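Long-range contacts in AvmM (Streptomyces sp. NBRC 109436, PDB 7FE6), which catalyses the macrocyclization step in alchivemycin A biosynthesis, through a dehydration and Michael-type addition: residues A[33-38]-A[187-192]; A[64-69]-A[146-151]; A[45-50]-A[126-131]. One frame throughout, in Å; residues are numbered along the deposited sequence.

In the fold
The chain folds into a beta sandwich, and the three contacts lie at its two ends: one pairs neighbouring strands of a single sheet, and two join a strand end to a loop. Interactions 1 and 2 lie side by side, centres about 9 Å apart: they share the mixed sheet that holds strands 34-35, 178-189 and 57-66, touch each other, and both reach the second subunit. Interaction 3 sits about 30 Å from either, centre to centre, across the chain's centre, on strand 40-49 of the antiparallel sheet, at the end where alchivemycin A binds. Along the chain, interaction 1 encloses the other two, whereas interactions 2 and 3 interleave. The ligand end is thus well separated from the end where residues 33-38 meet the final strand.

Interaction 1 of 3, residues A[33-38]-A[187-192]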
ATOM      1  N   ALA A  33       6.264  -0.221 -10.680  1.00 42.52           N
ATOM      2  CA  ALA A  33       5.588  -1.301 -11.392  1.00 40.75           C
ATOM      3  C   ALA A  33       6.388  -1.786 -12.602  1.00 45.73           C
ATOM      4  O   ALA A  33       6.104  -2.876 -13.123  1.00 48.15           O
ATOM      5  CB  ALA A  33       4.190  -0.861 -11.818  1.00 42.01           C
ATOM      6  N   VAL A  34       7.338  -0.984 -13.095  1.00 42.06           N
ATOM      7  CA  VAL A  34       8.276  -1.412 -14.123  1.00 47.06           C
ATOM      8  C   VAL A  34       9.677  -1.035 -13.662  1.00 47.94           C
ATOM      9  O   VAL A  34       9.922   0.116 -13.270  1.00 47.45           O
ATOM     10  CB  VAL A  34       7.975  -0.806 -15.513  1.00 48.63           C
ATOM     11  CG1 VAL A  34       9.020  -1.242 -16.485  1.00 51.05           C
ATOM     12  CG2 VAL A  34       6.583  -1.235 -16.027  1.00 47.04           C
ATOM     13  N   ILE A  35      10.582  -2.009 -13.680  1.00 46.34           N
ATOM     14  CA  ILE A  35      11.979  -1.806 -13.324  1.00 47.72           C
ATOM     15  C   ILE A  35      12.824  -1.921 -14.587  1.00 53.24           C
ATOM     16  O   ILE A  35      12.691  -2.889 -15.349  1.00 55.62           O
ATOM     17  CB  ILE A  35      12.434  -2.811 -12.250  1.00 48.41           C
ATOM     18  CG1 ILE A  35      11.769  -2.478 -10.896  1.00 46.06           C
ATOM     19  CG2 ILE A  35      13.949  -2.839 -12.169  1.00 46.90           C
ATOM     20  CD1 ILE A  35      11.929  -3.510  -9.818  1.00 41.23           C
ATOM     21  N   THR A  36      13.675  -0.940 -14.817  1.00 51.85           N
ATOM     22  CA  THR A  36      14.528  -0.987 -15.994  1.00 52.15           C
ATOM     23  C   THR A  36      15.740  -1.868 -15.724  1.00 55.96           C
ATOM     24  O   THR A  36      16.439  -1.654 -14.730  1.00 59.98           O
ATOM     25  CB  THR A  36      14.997   0.408 -16.388  1.00 53.31           C
ATOM     26  OG1 THR A  36      13.870   1.199 -16.763  1.00 54.23           O
ATOM     27  CG2 THR A  36      15.996   0.343 -17.549  1.00 52.67           C
ATOM     28  N   PRO A  37      16.043  -2.829 -16.596  1.00 57.46           N
ATOM     29  CA  PRO A  37      17.256  -3.630 -16.418  1.00 56.96           C
ATOM     30  C   PRO A  37      18.486  -2.749 -16.307  1.00 58.91           C
ATOM     31  O   PRO A  37      18.594  -1.715 -16.978  1.00 54.62           O
ATOM     32  CB  PRO A  37      17.295  -4.495 -17.681  1.00 54.39           C
ATOM     33  CG  PRO A  37      15.898  -4.631 -18.061  1.00 54.86           C
ATOM     34  CD  PRO A  37      15.216  -3.342 -17.697  1.00 55.87           C
ATOM     35  N   GLY A  38      19.377  -3.127 -15.381  1.00 59.30           N
ATOM     36  CA  GLY A  38      20.630  -2.444 -15.181  1.00 57.59           C
ATOM     37  C   GLY A  38      20.540  -1.263 -14.253  1.00 59.48           C
ATOM     38  O   GLY A  38      21.570  -0.819 -13.732  1.00 60.15           O
ATOM     39  N   PHE A 187       5.539  -6.518 -10.547  1.00 53.76           N
ATOM     40  CA  PHE A 187       6.216  -5.569 -11.412  1.00 52.51           C
ATOM     41  C   PHE A 187       6.591  -6.290 -12.693  1.00 52.74           C
ATOM     42  O   PHE A 187       6.369  -7.493 -12.831  1.00 54.72           O
ATOM     43  CB  PHE A 187       7.443  -4.961 -10.705  1.00 53.24           C
ATOM     44  CG  PHE A 187       8.558  -5.945 -10.460  1.00 52.66           C
ATOM     45  CD1 PHE A 187       8.524  -6.793  -9.368  1.00 53.31           C
ATOM     46  CD2 PHE A 187       9.664  -5.994 -11.315  1.00 52.57           C
ATOM     47  CE1 PHE A 187       9.562  -7.698  -9.141  1.00 56.91           C
ATOM     48  CE2 PHE A 187      10.689  -6.885 -11.108  1.00 51.03           C
ATOM     49  CZ  PHE A 187      10.649  -7.741 -10.014  1.00 57.23           C
ATOM     50  N   ARG A 188       7.063  -5.526 -13.665  1.00 49.83           N
ATOM     51  CA  ARG A 188       7.746  -6.066 -14.823  1.00 53.98           C
ATOM     52  C   ARG A 188       9.190  -5.590 -14.797  1.00 53.32           C
ATOM     53  O   ARG A 188       9.480  -4.469 -14.357  1.00 52.58           O
ATOM     54  CB  ARG A 188       7.075  -5.633 -16.121  1.00 53.47           C
ATOM     55  CG  ARG A 188       5.736  -6.288 -16.385  1.00 54.03           C
ATOM     56  CD  ARG A 188       5.320  -6.034 -17.815  1.00 54.18           C
ATOM     57  NE  ARG A 188       5.338  -4.607 -18.136  1.00 55.92           N
ATOM     58  CZ  ARG A 188       6.287  -4.003 -18.855  1.00 57.01           C
ATOM     59  NH1 ARG A 188       7.309  -4.703 -19.345  1.00 57.92           N
ATOM     60  NH2 ARG A 188       6.215  -2.698 -19.090  1.00 54.76           N
ATOM     61  N   LEU A 189      10.091  -6.432 -15.284  1.00 54.65           N
ATOM     62  CA  LEU A 189      11.496  -6.065 -15.458  1.00 53.21           C
ATOM     63  C   LEU A 189      11.727  -5.930 -16.957  1.00 57.68           C
ATOM     64  O   LEU A 189      11.861  -6.934 -17.663  1.00 59.07           O
ATOM     65  CB  LEU A 189      12.408  -7.115 -14.839  1.00 55.84           C
ATOM     66  CG  LEU A 189      13.924  -6.989 -15.007  1.00 58.99           C
ATOM     67  CD1 LEU A 189      14.441  -5.672 -14.429  1.00 53.16           C
ATOM     68  CD2 LEU A 189      14.657  -8.218 -14.423  1.00 57.66           C
ATOM     69  N   GLY A 190      11.780  -4.689 -17.439  1.00 57.38           N
ATOM     70  CA  GLY A 190      11.874  -4.430 -18.868  1.00 58.21           C
ATOM     71  C   GLY A 190      11.611  -2.995 -19.286  1.00 61.21           C
ATOM     72  O   GLY A 190      11.996  -2.051 -18.580  1.00 59.02           O
ATOM     73  N   GLU A 191      10.988  -2.818 -20.455  1.00 68.07           N
ATOM     74  CA  GLU A 191      10.736  -1.490 -21.006  1.00 69.77           C
ATOM     75  C   GLU A 191       9.379  -0.960 -20.566  1.00 65.97           C
ATOM     76  O   GLU A 191       8.409  -1.710 -20.410  1.00 61.67           O
ATOM     77  CB  GLU A 191      10.801  -1.468 -22.538  1.00 71.29           C
ATOM     78  CG  GLU A 191      12.182  -1.562 -23.126  1.00 79.18           C
ATOM     79  CD  GLU A 191      12.146  -1.601 -24.648  1.00 97.35           C
ATOM     80  OE1 GLU A 191      11.113  -1.175 -25.232  1.00 99.78           O
ATOM     81  OE2 GLU A 191      13.145  -2.051 -25.259  1.00100.50           O
ATOM     82  N   GLY A 192       9.317   0.357 -20.396  1.00 65.87           N
ATOM     83  CA  GLY A 192       8.111   1.013 -19.959  1.00 60.00           C
ATOM     84  C   GLY A 192       7.056   1.086 -21.040  1.00 61.10           C
ATOM     85  O   GLY A 192       7.281   0.690 -22.195  1.00 57.85           O
TER
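Phe187 meets Ile35 through its ring: the CD1 methyl of Ile35 rides over one face, 4.1 Å from the ring centroid, in a CH-pi contact. The Phe187 side chain also packs on Ala153 and Ile155 of strand 153-162. Arg188 lends both its backbone groups, N donating to Ala33 O at 2.9 Å and O accepting from Ile35 N at 2.8 Å, so the pair brackets Val34. This is the ladder of a parallel strand pair at the edge of the mixed sheet of the sandwich, with 34-35 as an outermost strand beside the last strand of the chain. The Arg188 side chain runs alongside Val34, bringing NH2 within 3.4 Å of Val34 CG2. That same NH2 donates to Glu191 O at 2.7 Å in the guanidinium plane, while NH1 pairs with Glu151 and NE with Glu42 of the second subunit. A leucine in place of Arg188 would probably deprive Glu151 and Glu42 of the second subunit of this positive partner, and the Glu191 carbonyl of its donor. Leu189 CD1 lies 3.7 Å from Ile35 CG2 and 4.0 Å from Pro37 CG, and so packs against both. Gly190 N then closes the ladder on Ile35 O at 2.9 Å, and farther on the backbone of Glu191 and Gly192 passes beside Val34 CG1.

Interaction 2 of 3, residues A[64-69]-A[146-151]; sequences IWFSDR and EGITSE
Phe66 and Ser150 have the nearest CA atoms of the two segments, 6.5 Å apart, too far for strand pairing. Residues 64-69 run off the end of strand 57-66, and residues 146-151 belong to the connection by which the beta sandwich passes from strand 135-144 of one sheet to strand 153-162 of the other; the contact therefore joins the end of strand 57-66 and the loop after it to the connection between the sheets. Ser150 CB sits squarely over the Phe66 ring, 3.9 Å from its centroid and 8° off the normal. Ile148 CD1 approaches the same ring at its edge. Leu72 and Leu189 also pack on the Phe66 and Ile148 side chains. Asp68 grips the turn with both oxygens: OD1 takes the Ser150 hydroxyl (OG) at 2.8 Å, OD2 takes Glu151 N at 2.7 Å, each on its syn side and somewhat out of the carboxylate plane. With CG held between backbone N and carbonyl carbon (chi1 55°), the aspartate reaches toward the opposite loop. Two such bonds should fix the rotation of the carboxylate. Arg69, whose NH2 forms a salt bridge with Asp71, lays one face of its guanidinium on Ile148 CG1 and donates from NH1 to Thr149 O at 2.9 Å, the oxygen lying 26° out of the guanidinium plane.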
ATOM      1  N   ILE A  64      12.374 -12.676  -4.367  1.00 59.20           N
ATOM      2  CA  ILE A  64      12.269 -12.224  -5.747  1.00 62.20           C
ATOM      3  C   ILE A  64      11.870 -13.419  -6.593  1.00 60.70           C
ATOM      4  O   ILE A  64      12.479 -14.486  -6.482  1.00 64.77           O
ATOM      5  CB  ILE A  64      13.571 -11.585  -6.246  1.00 62.29           C
ATOM      6  CG1 ILE A  64      13.955 -10.422  -5.319  1.00 57.40           C
ATOM      7  CG2 ILE A  64      13.376 -11.124  -7.694  1.00 58.34           C
ATOM      8  CD1 ILE A  64      15.199  -9.676  -5.750  1.00 52.81           C
ATOM      9  N   TRP A  65      10.828 -13.255  -7.400  1.00 61.69           N
ATOM     10  CA  TRP A  65      10.184 -14.345  -8.121  1.00 64.04           C
ATOM     11  C   TRP A  65       9.979 -13.943  -9.572  1.00 63.45           C
ATOM     12  O   TRP A  65       9.476 -12.850  -9.851  1.00 62.80           O
ATOM     13  CB  TRP A  65       8.843 -14.710  -7.476  1.00 64.45           C
ATOM     14  CG  TRP A  65       7.999 -15.717  -8.258  1.00 68.43           C
ATOM     15  CD1 TRP A  65       8.327 -17.012  -8.561  1.00 70.06           C
ATOM     16  CD2 TRP A  65       6.659 -15.518  -8.761  1.00 67.95           C
ATOM     17  NE1 TRP A  65       7.288 -17.619  -9.248  1.00 70.74           N
ATOM     18  CE2 TRP A  65       6.256 -16.727  -9.376  1.00 68.72           C
ATOM     19  CE3 TRP A  65       5.773 -14.432  -8.764  1.00 66.38           C
ATOM     20  CZ2 TRP A  65       5.013 -16.879  -9.981  1.00 68.13           C
ATOM     21  CZ3 TRP A  65       4.536 -14.587  -9.364  1.00 65.93           C
ATOM     22  CH2 TRP A  65       4.169 -15.802  -9.964  1.00 67.09           C
ATOM     23  N   PHE A  66      10.381 -14.813 -10.489  1.00 67.06           N
ATOM     24  CA  PHE A  66      10.052 -14.676 -11.906  1.00 67.12           C
ATOM     25  C   PHE A  66       9.070 -15.777 -12.275  1.00 66.66           C
ATOM     26  O   PHE A  66       9.367 -16.959 -12.097  1.00 67.47           O
ATOM     27  CB  PHE A  66      11.297 -14.759 -12.793  1.00 66.53           C
ATOM     28  CG  PHE A  66      12.212 -13.555 -12.704  1.00 66.16           C
ATOM     29  CD1 PHE A  66      11.894 -12.469 -11.909  1.00 62.67           C
ATOM     30  CD2 PHE A  66      13.396 -13.515 -13.439  1.00 67.62           C
ATOM     31  CE1 PHE A  66      12.741 -11.367 -11.837  1.00 62.91           C
ATOM     32  CE2 PHE A  66      14.244 -12.411 -13.371  1.00 65.46           C
ATOM     33  CZ  PHE A  66      13.914 -11.335 -12.563  1.00 59.95           C
ATOM     34  N   SER A  67       7.911 -15.389 -12.793  1.00 67.01           N
ATOM     35  CA  SER A  67       6.901 -16.369 -13.150  1.00 68.16           C
ATOM     36  C   SER A  67       7.145 -16.998 -14.516  1.00 72.80           C
ATOM     37  O   SER A  67       6.522 -18.022 -14.828  1.00 73.94           O
ATOM     38  CB  SER A  67       5.524 -15.721 -13.155  1.00 64.27           C
ATOM     39  OG  SER A  67       5.398 -14.920 -14.304  1.00 62.84           O
ATOM     40  N   ASP A  68       8.007 -16.395 -15.345  1.00 68.12           N
ATOM     41  CA  ASP A  68       8.103 -16.733 -16.762  1.00 65.57           C
ATOM     42  C   ASP A  68       9.501 -17.164 -17.176  1.00 68.15           C
ATOM     43  O   ASP A  68       9.821 -17.145 -18.369  1.00 72.37           O
ATOM     44  CB  ASP A  68       7.632 -15.553 -17.615  1.00 68.76           C
ATOM     45  CG  ASP A  68       8.371 -14.261 -17.300  1.00 65.35           C
ATOM     46  OD1 ASP A  68       9.063 -14.199 -16.261  1.00 65.05           O
ATOM     47  OD2 ASP A  68       8.238 -13.293 -18.081  1.00 64.75           O
ATOM     48  N   ARG A  69      10.328 -17.580 -16.224  1.00 71.81           N
ATOM     49  CA  ARG A  69      11.632 -18.165 -16.497  1.00 68.30           C
ATOM     50  C   ARG A  69      12.190 -18.715 -15.196  1.00 71.53           C
ATOM     51  O   ARG A  69      11.837 -18.242 -14.110  1.00 69.55           O
ATOM     52  CB  ARG A  69      12.577 -17.136 -17.110  1.00 69.44           C
ATOM     53  CG  ARG A  69      12.685 -15.852 -16.328  1.00 67.17           C
ATOM     54  CD  ARG A  69      13.333 -14.796 -17.195  1.00 67.10           C
ATOM     55  NE  ARG A  69      14.679 -15.192 -17.603  1.00 67.98           N
ATOM     56  CZ  ARG A  69      15.425 -14.505 -18.460  1.00 68.74           C
ATOM     57  NH1 ARG A  69      14.960 -13.392 -19.009  1.00 68.61           N
ATOM     58  NH2 ARG A  69      16.634 -14.933 -18.781  1.00 71.60           N
ATOM     59  N   GLU A 146      21.809  -5.939 -16.543  1.00 67.63           N
ATOM     60  CA  GLU A 146      21.314  -5.710 -17.889  1.00 67.10           C
ATOM     61  C   GLU A 146      21.153  -7.040 -18.608  1.00 70.60           C
ATOM     62  O   GLU A 146      21.900  -7.995 -18.371  1.00 69.71           O
ATOM     63  CB  GLU A 146      22.291  -4.823 -18.653  1.00 72.04           C
ATOM     64  CG  GLU A 146      22.202  -3.361 -18.298  1.00 76.54           C
ATOM     65  CD  GLU A 146      23.244  -2.524 -19.024  1.00 91.05           C
ATOM     66  OE1 GLU A 146      23.905  -3.064 -19.944  1.00 90.21           O
ATOM     67  OE2 GLU A 146      23.375  -1.320 -18.687  1.00 96.00           O
ATOM     68  N   GLY A 147      20.181  -7.101 -19.507  1.00 70.63           N
ATOM     69  CA  GLY A 147      20.037  -8.285 -20.314  1.00 67.08           C
ATOM     70  C   GLY A 147      19.202  -9.389 -19.712  1.00 68.81           C
ATOM     71  O   GLY A 147      19.144 -10.480 -20.291  1.00 68.10           O
ATOM     72  N   ILE A 148      18.590  -9.170 -18.551  1.00 69.74           N
ATOM     73  CA  ILE A 148      17.630 -10.120 -18.006  1.00 66.64           C
ATOM     74  C   ILE A 148      16.299  -9.395 -17.870  1.00 64.29           C
ATOM     75  O   ILE A 148      16.261  -8.226 -17.469  1.00 62.81           O
ATOM     76  CB  ILE A 148      18.128 -10.735 -16.679  1.00 68.56           C
ATOM     77  CG1 ILE A 148      17.239 -11.908 -16.252  1.00 69.45           C
ATOM     78  CG2 ILE A 148      18.247  -9.682 -15.578  1.00 66.82           C
ATOM     79  CD1 ILE A 148      17.884 -12.816 -15.189  1.00 71.84           C
ATOM     80  N   THR A 149      15.222 -10.052 -18.298  1.00 63.22           N
ATOM     81  CA  THR A 149      13.899  -9.445 -18.314  1.00 61.78           C
ATOM     82  C   THR A 149      12.868 -10.409 -17.741  1.00 63.96           C
ATOM     83  O   THR A 149      13.117 -11.613 -17.607  1.00 64.15           O
ATOM     84  CB  THR A 149      13.453  -9.062 -19.726  1.00 60.09           C
ATOM     85  OG1 THR A 149      13.315 -10.248 -20.520  1.00 56.76           O
ATOM     86  CG2 THR A 149      14.447  -8.098 -20.366  1.00 55.78           C
ATOM     87  N   SER A 150      11.699  -9.856 -17.407  1.00 57.33           N
ATOM     88  CA  SER A 150      10.584 -10.673 -16.961  1.00 59.12           C
ATOM     89  C   SER A 150       9.286  -9.902 -17.165  1.00 58.86           C
ATOM     90  O   SER A 150       9.219  -8.708 -16.869  1.00 59.55           O
ATOM     91  CB  SER A 150      10.750 -11.068 -15.493  1.00 58.36           C
ATOM     92  OG  SER A 150       9.610 -11.771 -15.054  1.00 59.96           O
ATOM     93  N   GLU A 151       8.255 -10.588 -17.641  1.00 53.17           N
ATOM     94  CA  GLU A 151       6.985  -9.942 -17.904  1.00 57.22           C
ATOM     95  C   GLU A 151       5.949 -10.151 -16.800  1.00 60.30           C
ATOM     96  O   GLU A 151       4.857  -9.572 -16.866  1.00 56.37           O
ATOM     97  CB  GLU A 151       6.483 -10.394 -19.273  1.00 59.89           C
ATOM     98  CG  GLU A 151       7.336  -9.712 -20.339  1.00 59.67           C
ATOM     99  CD  GLU A 151       7.279  -8.189 -20.147  1.00 63.70           C
ATOM    100  OE1 GLU A 151       6.133  -7.658 -20.256  1.00 60.51           O
ATOM    101  OE2 GLU A 151       8.318  -7.550 -19.797  1.00 57.66           O
TER

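Interaction 3 of 3, residues A[45-50]-A[126-131]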
ATOM      1  N   VAL A  45      10.543  -1.122   2.828  1.00 41.50           N
ATOM      2  CA  VAL A  45       9.611  -2.164   3.223  1.00 42.03           C
ATOM      3  C   VAL A  45       9.730  -2.280   4.736  1.00 44.05           C
ATOM      4  O   VAL A  45      10.824  -2.142   5.295  1.00 47.91           O
ATOM      5  CB  VAL A  45       9.907  -3.493   2.470  1.00 43.68           C
ATOM      6  CG1 VAL A  45      11.405  -3.846   2.522  1.00 40.44           C
ATOM      7  CG2 VAL A  45       9.051  -4.666   2.986  1.00 42.79           C
ATOM      8  N   PHE A  46       8.611  -2.504   5.408  1.00 42.78           N
ATOM      9  CA  PHE A  46       8.632  -2.490   6.857  1.00 43.76           C
ATOM     10  C   PHE A  46       7.604  -3.485   7.365  1.00 47.02           C
ATOM     11  O   PHE A  46       6.548  -3.662   6.754  1.00 46.17           O
ATOM     12  CB  PHE A  46       8.371  -1.078   7.424  1.00 46.67           C
ATOM     13  CG  PHE A  46       7.419  -0.221   6.597  1.00 45.69           C
ATOM     14  CD1 PHE A  46       7.874   0.473   5.481  1.00 42.62           C
ATOM     15  CD2 PHE A  46       6.083  -0.074   6.979  1.00 45.24           C
ATOM     16  CE1 PHE A  46       7.014   1.255   4.723  1.00 43.74           C
ATOM     17  CE2 PHE A  46       5.204   0.716   6.236  1.00 44.94           C
ATOM     18  CZ  PHE A  46       5.670   1.393   5.103  1.00 44.20           C
ATOM     19  N   TYR A  47       7.917  -4.155   8.467  1.00 47.71           N
ATOM     20  CA  TYR A  47       6.963  -5.082   9.057  1.00 49.11           C
ATOM     21  C   TYR A  47       6.500  -4.543  10.403  1.00 49.26           C
ATOM     22  O   TYR A  47       7.292  -3.964  11.154  1.00 48.65           O
ATOM     23  CB  TYR A  47       7.546  -6.500   9.164  1.00 46.48           C
ATOM     24  CG  TYR A  47       8.829  -6.681   9.961  1.00 50.35           C
ATOM     25  CD1 TYR A  47      10.085  -6.508   9.354  1.00 49.49           C
ATOM     26  CD2 TYR A  47       8.794  -7.101  11.300  1.00 50.43           C
ATOM     27  CE1 TYR A  47      11.276  -6.702  10.067  1.00 50.13           C
ATOM     28  CE2 TYR A  47       9.970  -7.298  12.025  1.00 53.45           C
ATOM     29  CZ  TYR A  47      11.212  -7.097  11.397  1.00 54.84           C
ATOM     30  OH  TYR A  47      12.370  -7.292  12.102  1.00 52.32           O
ATOM     31  N   THR A  48       5.199  -4.706  10.683  1.00 51.00           N
ATOM     32  CA  THR A  48       4.529  -4.062  11.807  1.00 50.77           C
ATOM     33  C   THR A  48       3.763  -5.101  12.609  1.00 52.33           C
ATOM     34  O   THR A  48       3.091  -5.963  12.033  1.00 50.66           O
ATOM     35  CB  THR A  48       3.547  -2.979  11.348  1.00 52.88           C
ATOM     36  OG1 THR A  48       4.233  -1.971  10.596  1.00 54.54           O
ATOM     37  CG2 THR A  48       2.823  -2.337  12.554  1.00 52.77           C
ATOM     38  N   ASN A  49       3.874  -5.025  13.939  1.00 51.01           N
ATOM     39  CA  ASN A  49       3.122  -5.935  14.798  1.00 55.23           C
ATOM     40  C   ASN A  49       1.722  -5.356  14.974  1.00 60.10           C
ATOM     41  O   ASN A  49       1.504  -4.442  15.778  1.00 59.88           O
ATOM     42  CB  ASN A  49       3.811  -6.156  16.138  1.00 57.20           C
ATOM     43  CG  ASN A  49       3.198  -7.314  16.920  1.00 62.13           C
ATOM     44  OD1 ASN A  49       2.102  -7.768  16.607  1.00 64.07           O
ATOM     45  ND2 ASN A  49       3.909  -7.801  17.933  1.00 63.77           N
ATOM     46  N   ARG A  50       0.778  -5.869  14.182  1.00 60.31           N
ATOM     47  CA  ARG A  50      -0.628  -5.535  14.306  1.00 56.37           C
ATOM     48  C   ARG A  50      -1.348  -6.381  15.344  1.00 59.63           C
ATOM     49  O   ARG A  50      -2.530  -6.154  15.588  1.00 60.55           O
ATOM     50  CB  ARG A  50      -1.304  -5.716  12.956  1.00 52.74           C
ATOM     51  CG  ARG A  50      -0.701  -4.894  11.853  1.00 52.96           C
ATOM     52  CD  ARG A  50      -1.131  -3.440  11.969  1.00 54.33           C
ATOM     53  NE  ARG A  50      -0.801  -2.647  10.795  1.00 52.27           N
ATOM     54  CZ  ARG A  50      -0.539  -1.346  10.834  1.00 53.18           C
ATOM     55  NH1 ARG A  50      -0.556  -0.696  11.994  1.00 53.69           N
ATOM     56  NH2 ARG A  50      -0.227  -0.703   9.721  1.00 54.28           N
ATOM     57  N   GLY A 126      21.898  -7.842  20.055  1.00 74.74           N
ATOM     58  CA  GLY A 126      21.653  -7.993  18.642  1.00 75.41           C
ATOM     59  C   GLY A 126      20.214  -8.296  18.290  1.00 71.15           C
ATOM     60  O   GLY A 126      19.826  -8.140  17.126  1.00 65.72           O
ATOM     61  N   THR A 127      19.410  -8.693  19.269  1.00 69.03           N
ATOM     62  CA  THR A 127      18.027  -9.046  18.994  1.00 69.54           C
ATOM     63  C   THR A 127      17.201  -7.824  18.600  1.00 67.07           C
ATOM     64  O   THR A 127      17.462  -6.697  19.029  1.00 65.68           O
ATOM     65  CB  THR A 127      17.404  -9.711  20.222  1.00 70.02           C
ATOM     66  OG1 THR A 127      17.582  -8.850  21.354  1.00 72.53           O
ATOM     67  CG2 THR A 127      18.010 -11.079  20.493  1.00 63.41           C
ATOM     68  N   VAL A 128      16.189  -8.069  17.774  1.00 65.67           N
ATOM     69  CA  VAL A 128      15.227  -7.054  17.369  1.00 60.42           C
ATOM     70  C   VAL A 128      13.852  -7.490  17.862  1.00 61.86           C
ATOM     71  O   VAL A 128      13.052  -8.010  17.071  1.00 61.44           O
ATOM     72  CB  VAL A 128      15.235  -6.853  15.843  1.00 61.43           C
ATOM     73  CG1 VAL A 128      14.346  -5.680  15.453  1.00 58.02           C
ATOM     74  CG2 VAL A 128      16.634  -6.593  15.349  1.00 61.15           C
ATOM     75  N   PRO A 129      13.520  -7.294  19.144  1.00 65.29           N
ATOM     76  CA  PRO A 129      12.173  -7.652  19.612  1.00 62.34           C
ATOM     77  C   PRO A 129      11.156  -6.764  18.921  1.00 57.87           C
ATOM     78  O   PRO A 129      11.475  -5.644  18.527  1.00 60.60           O
ATOM     79  CB  PRO A 129      12.228  -7.376  21.122  1.00 57.67           C
ATOM     80  CG  PRO A 129      13.666  -7.172  21.446  1.00 57.96           C
ATOM     81  CD  PRO A 129      14.328  -6.674  20.211  1.00 61.80           C
ATOM     82  N   LEU A 130       9.928  -7.269  18.748  1.00 61.71           N
ATOM     83  CA  LEU A 130       8.882  -6.532  18.023  1.00 61.88           C
ATOM     84  C   LEU A 130       7.618  -6.368  18.867  1.00 60.78           C
ATOM     85  O   LEU A 130       6.677  -7.174  18.769  1.00 61.37           O
ATOM     86  CB  LEU A 130       8.558  -7.201  16.684  1.00 59.76           C
ATOM     87  CG  LEU A 130       7.641  -6.342  15.782  1.00 57.06           C
ATOM     88  CD1 LEU A 130       8.378  -5.110  15.235  1.00 52.39           C
ATOM     89  CD2 LEU A 130       6.997  -7.145  14.651  1.00 52.35           C
ATOM     90  N   PRO A 131       7.530  -5.318  19.675  1.00 58.62           N
ATOM     91  CA  PRO A 131       6.322  -5.106  20.484  1.00 61.82           C
ATOM     92  C   PRO A 131       5.145  -4.664  19.626  1.00 62.45           C
ATOM     93  O   PRO A 131       5.298  -4.228  18.480  1.00 62.77           O
ATOM     94  CB  PRO A 131       6.732  -4.004  21.471  1.00 60.15           C
ATOM     95  CG  PRO A 131       8.241  -3.891  21.347  1.00 59.75           C
ATOM     96  CD  PRO A 131       8.558  -4.303  19.941  1.00 58.71           C
TER
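Leu130 packs between Tyr47 and Asn49, two residues whose side chains lie on the same side of strand 40-49. With CG anti to the backbone N (chi1 -170°), the leucine side chain reaches the strand, and its CD2 lies 3.8 Å from Tyr47 CD2, at the edge of the tyrosine ring and near its plane, and 3.7 Å from Asn49 CB. The ring of Tyr47 projects from a chi1 of 58° across the inside of the sandwich toward the loop, where its OH passes 4.2 Å from Val128 CG1 and is hydrogen-bonded to Thr58 OG1 on strand 57-66. Asn49 also extends away from its own backbone N and turns its amide to Leu130: ND2 donates to Leu130 O over 3.0 Å, with the oxygen lying in the amide plane and the N-H...O angle at 163°. Asn49 CB meanwhile rests 3.4 Å from Pro131 O. Thr48, between Tyr47 and Asn49 in sequence, points away from the loop and comes about 4 Å from bound alchivemycin A, which Arg50 touches. Since ND2 also bonds Tyr53 O, and OD1 accepts from Gly51 N, three backbone groups should settle which way round the buried amide lies, and its hydrogen bond to Leu130 O borders the apolar Leu130 contact at the ligand end.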